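Local coordinates for protein probable RNA polymerase sigma-D factor (Mycobacterium tuberculosis, PDB 3VFZ) that probably acts as an extracytoplasmic-function sigma factor directing RNA polymerase to its promoters, here represented by the domain that binds the -35 element, at residues R37-L40 against I41-V45; V46-S49 against A50-A54. All blocks are in the same frame, centred on the assembly; numbering follows the deposited sequence.

How the contacts relate
Following the chain from its N terminus, helix 21-29 comes first; contact 1 then closes within helix 34-46, joining 37-40 to 41-45 by successive helical turns. Contact 2 opens directly afterwards: 46-49 carries the chain out of that helix and caps the start of helix 50-57. The two contacts are in series, neither enclosing the other, with centres about 8 Å apart. They touch where Arg43 NH1 bonds to Leu48 O at 2.8 Å and where Leu42 O meets Gly47 N, also at 2.8 Å. Together they tie helix 34-46 to the first helix of the helix-turn-helix that probably binds DNA in sigma region 4.

Contact 1. Residues R37-L40 against I41-V45; sequences REIL and ILRVV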
ATOM      1  N   ARG A  37       1.814  -3.404   1.475  1.00 32.07           N
ATOM      2  CA  ARG A  37       1.822  -2.649   2.729  1.00 33.14           C
ATOM      3  C   ARG A  37       2.914  -1.601   2.674  1.00 29.36           C
ATOM      4  O   ARG A  37       2.708  -0.434   3.008  1.00 29.03           O
ATOM      5  CB  ARG A  37       2.080  -3.567   3.923  1.00 33.93           C
ATOM      6  CG  ARG A  37       0.956  -4.526   4.228  1.00 43.40           C
ATOM      7  CD  ARG A  37       1.422  -5.648   5.155  1.00 46.17           C
ATOM      8  NE  ARG A  37       1.849  -5.146   6.460  1.00 50.75           N
ATOM      9  CZ  ARG A  37       2.334  -5.921   7.430  1.00 61.34           C
ATOM     10  NH1 ARG A  37       2.458  -7.228   7.228  1.00 57.40           N
ATOM     11  NH2 ARG A  37       2.702  -5.394   8.595  1.00 60.73           N
ATOM     12  N   GLU A  38       4.089  -2.045   2.247  1.00 27.98           N
ATOM     13  CA  GLU A  38       5.248  -1.197   2.137  1.00 26.05           C
ATOM     14  C   GLU A  38       4.977  -0.021   1.206  1.00 26.45           C
ATOM     15  O   GLU A  38       5.282   1.128   1.522  1.00 23.56           O
ATOM     16  CB  GLU A  38       6.401  -2.050   1.603  1.00 29.43           C
ATOM     17  CG  GLU A  38       7.592  -1.283   1.146  1.00 33.21           C
ATOM     18  CD  GLU A  38       8.669  -2.213   0.634  1.00 43.04           C
ATOM     19  OE1 GLU A  38       8.340  -3.137  -0.151  1.00 36.96           O
ATOM     20  OE2 GLU A  38       9.832  -2.030   1.036  1.00 46.36           O
ATOM     21  N   ILE A  39       4.384  -0.310   0.050  1.00 25.83           N
ATOM     22  CA  ILE A  39       4.064   0.740  -0.924  1.00 23.46           C
ATOM     23  C   ILE A  39       3.081   1.769  -0.365  1.00 25.85           C
ATOM     24  O   ILE A  39       3.291   2.978  -0.492  1.00 22.34           O
ATOM     25  CB  ILE A  39       3.547   0.123  -2.265  1.00 24.52           C
ATOM     26  CG1 ILE A  39       4.743  -0.411  -3.047  1.00 27.00           C
ATOM     27  CG2 ILE A  39       2.792   1.146  -3.083  1.00 25.29           C
ATOM     28  CD1 ILE A  39       4.353  -1.325  -4.213  1.00 34.67           C
ATOM     29  N   LEU A  40       2.006   1.300   0.258  1.00 24.01           N
ATOM     30  CA  LEU A  40       1.006   2.229   0.796  1.00 20.80           C
ATOM     31  C   LEU A  40       1.591   3.099   1.899  1.00 19.84           C
ATOM     32  O   LEU A  40       1.328   4.300   1.942  1.00 25.18           O
ATOM     33  CB  LEU A  40      -0.231   1.494   1.313  1.00 21.41           C
ATOM     34  CG  LEU A  40      -1.118   0.816   0.265  1.00 26.11           C
ATOM     35  CD1 LEU A  40      -2.447   0.372   0.898  1.00 28.65           C
ATOM     36  CD2 LEU A  40      -1.392   1.783  -0.886  1.00 32.20           C
ATOM     37  N   ILE A  41       2.378   2.502   2.792  1.00 21.21           N
ATOM     38  CA  ILE A  41       3.013   3.297   3.848  1.00 22.41           C
ATOM     39  C   ILE A  41       3.923   4.379   3.253  1.00 21.67           C
ATOM     40  O   ILE A  41       3.855   5.550   3.652  1.00 23.94           O
ATOM     41  CB  ILE A  41       3.762   2.429   4.856  1.00 23.28           C
ATOM     42  CG1 ILE A  41       2.792   1.507   5.601  1.00 23.85           C
ATOM     43  CG2 ILE A  41       4.520   3.292   5.853  1.00 32.03           C
ATOM     44  CD1 ILE A  41       3.531   0.449   6.455  1.00 24.83           C
ATOM     45  N   LEU A  42       4.765   3.989   2.298  1.00 22.55           N
ATOM     46  CA  LEU A  42       5.672   4.923   1.615  1.00 23.80           C
ATOM     47  C   LEU A  42       4.955   6.055   0.859  1.00 26.11           C
ATOM     48  O   LEU A  42       5.325   7.239   0.990  1.00 29.32           O
ATOM     49  CB  LEU A  42       6.620   4.157   0.685  1.00 23.69           C
ATOM     50  CG  LEU A  42       7.700   3.310   1.390  1.00 30.85           C
ATOM     51  CD1 LEU A  42       8.591   2.586   0.368  1.00 28.47           C
ATOM     52  CD2 LEU A  42       8.573   4.165   2.329  1.00 24.60           C
ATOM     53  N   ARG A  43       3.932   5.702   0.080  1.00 23.98           N
ATOM     54  CA  ARG A  43       3.202   6.686  -0.714  1.00 22.38           C
ATOM     55  C   ARG A  43       2.350   7.603   0.154  1.00 24.28           C
ATOM     56  O   ARG A  43       2.274   8.802  -0.096  1.00 27.61           O
ATOM     57  CB  ARG A  43       2.259   6.001  -1.715  1.00 22.48           C
ATOM     58  CG  ARG A  43       2.949   5.235  -2.812  1.00 25.63           C
ATOM     59  CD  ARG A  43       3.461   6.187  -3.892  1.00 33.86           C
ATOM     60  NE  ARG A  43       2.391   6.675  -4.767  1.00 38.07           N
ATOM     61  CZ  ARG A  43       1.962   7.935  -4.815  1.00 42.61           C
ATOM     62  NH1 ARG A  43       2.499   8.868  -4.030  1.00 31.84           N
ATOM     63  NH2 ARG A  43       0.986   8.267  -5.651  1.00 41.08           N
ATOM     64  N   VAL A  44       1.657   7.027   1.128  1.00 26.32           N
ATOM     65  CA  VAL A  44       0.577   7.753   1.807  1.00 23.91           C
ATOM     66  C   VAL A  44       1.068   8.407   3.088  1.00 29.49           C
ATOM     67  O   VAL A  44       0.906   9.603   3.269  1.00 33.27           O
ATOM     68  CB  VAL A  44      -0.615   6.849   2.108  1.00 27.25           C
ATOM     69  CG1 VAL A  44      -1.639   7.600   2.960  1.00 29.85           C
ATOM     70  CG2 VAL A  44      -1.249   6.366   0.794  1.00 22.36           C
ATOM     71  N   VAL A  45       1.696   7.625   3.959  1.00 25.23           N
ATOM     72  CA  VAL A  45       2.135   8.132   5.257  1.00 29.12           C
ATOM     73  C   VAL A  45       3.403   8.944   5.145  1.00 32.86           C
ATOM     74  O   VAL A  45       3.500  10.055   5.681  1.00 32.68           O
ATOM     75  CB  VAL A  45       2.341   7.001   6.266  1.00 29.20           C
ATOM     76  CG1 VAL A  45       2.928   7.548   7.584  1.00 33.05           C
ATOM     77  CG2 VAL A  45       1.022   6.303   6.514  1.00 31.14           C
TER
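Glu38 and Leu42 lie side by side and point the same way, one helical turn apart, with Glu38 CG 4.1 Å from Leu42 CD1. The aliphatic part of the glutamate does the touching. Its CG stands anti to the backbone N (chi1 167°), and the extended chain runs out alongside the leucine, with the carboxylate farther from it than CG is. On the adjoining stripe of the helix Ile39 and Arg43 meet at a slant: the branch methyl CG2 of the isoleucine comes to 4.1 Å from CG of the arginine, again a carbon-to-carbon contact below the charged group. Past CG the arginine bends at both chi2 and chi3, which swings its guanidinium away from 37-40 and lets NH1 bond to Leu48 O in the following loop.

Beneath these side chains runs the i to i+4 hydrogen bonding of an alpha helix. Ile41 N donates to Arg37 O at 3.0 Å in a nearly straight bond, and its CG1 lies against the same carbonyl oxygen, 3.2 Å from Arg37 O. Leu42 N repeats the pattern on Glu38 O, as does Arg43 N on Ile39 O at 2.9 Å. The last bond, Val44 N to Leu40 O, is also 2.9 Å long but more bent, with an N-H...O angle of 151°. One residue later Val45 N makes a weak bond to Ile41 O, where a wider pi-type turn spans 41-45.

Around the helix, these same side chains join it to the other helices of sigma-70 region 4. Leu42 and Arg43 rest on Thr53 of helix 50-57, and Glu38 reaches Val57 there. Ile39 and Leu40 pack on the long helix 61-80, against Ala67, Gln68, Ala71 and Leu75, while Arg37 and Ile41 touch Leu29 of helix 21-29.

Contact 2. Residues V46-S49 against A50-A54; sequences VGLS and AEETA
Leu48 lays its CB against the hydroxyl of Thr53, 3.3 Å from OG1, and its CG against Glu52 CB, crossing both side chains at a slant. Next to it Ser49 is the N-cap of helix 50-57. With chi1 at 68°, OG sits between its own backbone N and carbonyl carbon and accepts from Glu52 N at 3.0 Å. Glu52 returns the grip: its OE1 takes Ser49 N at 3.0 Å through the anti lone pair, in an almost straight bond (173°). This reciprocal pair is a capping box. Ser49 O holds two donors from one residue, Thr53 N and Thr53 OG1, each at 2.9 Å and arriving from opposite faces of the carbonyl plane, which fixes the threonine hydroxyl against the turn. Just upstream, Gly47, the first residue past helix 34-46, turns the chain out of it with a positive phi of 100°, a backbone shape that calls for glycine. The loop thus spans from helix 34-46, where Leu48 and Thr53 both touch Leu42, into the first helix of the probable helix-turn-helix, whose Ala50, Thr53 and Ala54 lean on Thr61 and Val64 of helix 61-80.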
ATOM      1  N   VAL A  46       4.383   8.401   4.439  1.00 32.36           N
ATOM      2  CA  VAL A  46       5.653   9.090   4.292  1.00 28.87           C
ATOM      3  C   VAL A  46       5.590  10.125   3.177  1.00 39.01           C
ATOM      4  O   VAL A  46       6.169  11.200   3.289  1.00 43.94           O
ATOM      5  CB  VAL A  46       6.793   8.114   4.024  1.00 29.80           C
ATOM      6  CG1 VAL A  46       8.070   8.884   3.760  1.00 35.04           C
ATOM      7  CG2 VAL A  46       6.956   7.167   5.206  1.00 27.43           C
ATOM      8  N   GLY A  47       4.896   9.800   2.095  1.00 31.52           N
ATOM      9  CA  GLY A  47       4.632  10.787   1.062  1.00 34.87           C
ATOM     10  C   GLY A  47       5.539  10.715  -0.149  1.00 41.83           C
ATOM     11  O   GLY A  47       5.585  11.670  -0.934  1.00 40.51           O
ATOM     12  N   LEU A  48       6.260   9.602  -0.305  1.00 33.31           N
ATOM     13  CA  LEU A  48       7.032   9.355  -1.525  1.00 33.39           C
ATOM     14  C   LEU A  48       6.100   9.389  -2.731  1.00 42.20           C
ATOM     15  O   LEU A  48       4.936   8.998  -2.640  1.00 37.23           O
ATOM     16  CB  LEU A  48       7.728   7.992  -1.482  1.00 36.16           C
ATOM     17  CG  LEU A  48       9.099   7.926  -0.811  1.00 40.35           C
ATOM     18  CD1 LEU A  48       9.059   8.524   0.574  1.00 51.80           C
ATOM     19  CD2 LEU A  48       9.607   6.510  -0.771  1.00 38.10           C
ATOM     20  N   SER A  49       6.616   9.869  -3.856  1.00 41.40           N
ATOM     21  CA  SER A  49       5.891   9.804  -5.111  1.00 40.98           C
ATOM     22  C   SER A  49       5.946   8.369  -5.601  1.00 37.26           C
ATOM     23  O   SER A  49       6.667   7.541  -5.042  1.00 32.80           O
ATOM     24  CB  SER A  49       6.553  10.704  -6.152  1.00 46.06           C
ATOM     25  OG  SER A  49       7.818  10.176  -6.515  1.00 43.32           O
ATOM     26  N   ALA A  50       5.197   8.076  -6.661  1.00 39.67           N
ATOM     27  CA  ALA A  50       5.210   6.739  -7.228  1.00 38.82           C
ATOM     28  C   ALA A  50       6.616   6.391  -7.707  1.00 39.84           C
ATOM     29  O   ALA A  50       7.060   5.250  -7.561  1.00 40.97           O
ATOM     30  CB  ALA A  50       4.204   6.630  -8.362  1.00 37.93           C
ATOM     31  N   GLU A  51       7.316   7.379  -8.263  1.00 40.31           N
ATOM     32  CA  GLU A  51       8.649   7.159  -8.813  1.00 45.20           C
ATOM     33  C   GLU A  51       9.665   6.910  -7.707  1.00 44.82           C
ATOM     34  O   GLU A  51      10.524   6.028  -7.816  1.00 44.16           O
ATOM     35  CB  GLU A  51       9.091   8.355  -9.665  1.00 61.94           C
ATOM     36  CG  GLU A  51       8.055   8.827 -10.683  1.00 73.38           C
ATOM     37  CD  GLU A  51       7.100   9.875 -10.120  1.00 79.50           C
ATOM     38  OE1 GLU A  51       5.888   9.583  -9.994  1.00 69.56           O
ATOM     39  OE2 GLU A  51       7.562  10.998  -9.811  1.00 86.76           O
ATOM     40  N   GLU A  52       9.570   7.703  -6.643  1.00 43.26           N
ATOM     41  CA  GLU A  52      10.471   7.567  -5.505  1.00 45.33           C
ATOM     42  C   GLU A  52      10.243   6.242  -4.790  1.00 44.24           C
ATOM     43  O   GLU A  52      11.187   5.606  -4.313  1.00 34.16           O
ATOM     44  CB  GLU A  52      10.286   8.741  -4.538  1.00 56.23           C
ATOM     45  CG  GLU A  52      10.670  10.092  -5.137  1.00 61.49           C
ATOM     46  CD  GLU A  52      10.400  11.249  -4.197  1.00 60.63           C
ATOM     47  OE1 GLU A  52       9.294  11.299  -3.620  1.00 57.44           O
ATOM     48  OE2 GLU A  52      11.297  12.103  -4.033  1.00 63.62           O
ATOM     49  N   THR A  53       8.980   5.824  -4.732  1.00 35.17           N
ATOM     50  CA  THR A  53       8.621   4.556  -4.115  1.00 29.21           C
ATOM     51  C   THR A  53       9.209   3.387  -4.900  1.00 30.50           C
ATOM     52  O   THR A  53       9.805   2.478  -4.322  1.00 35.39           O
ATOM     53  CB  THR A  53       7.093   4.405  -4.024  1.00 32.03           C
ATOM     54  OG1 THR A  53       6.589   5.348  -3.074  1.00 32.61           O
ATOM     55  CG2 THR A  53       6.721   3.014  -3.572  1.00 32.09           C
ATOM     56  N   ALA A  54       9.047   3.415  -6.218  1.00 30.10           N
ATOM     57  CA  ALA A  54       9.616   2.376  -7.069  1.00 34.92           C
ATOM     58  C   ALA A  54      11.136   2.301  -6.888  1.00 44.56           C
ATOM     59  O   ALA A  54      11.707   1.212  -6.813  1.00 39.26           O
ATOM     60  CB  ALA A  54       9.266   2.619  -8.534  1.00 33.30           C
TER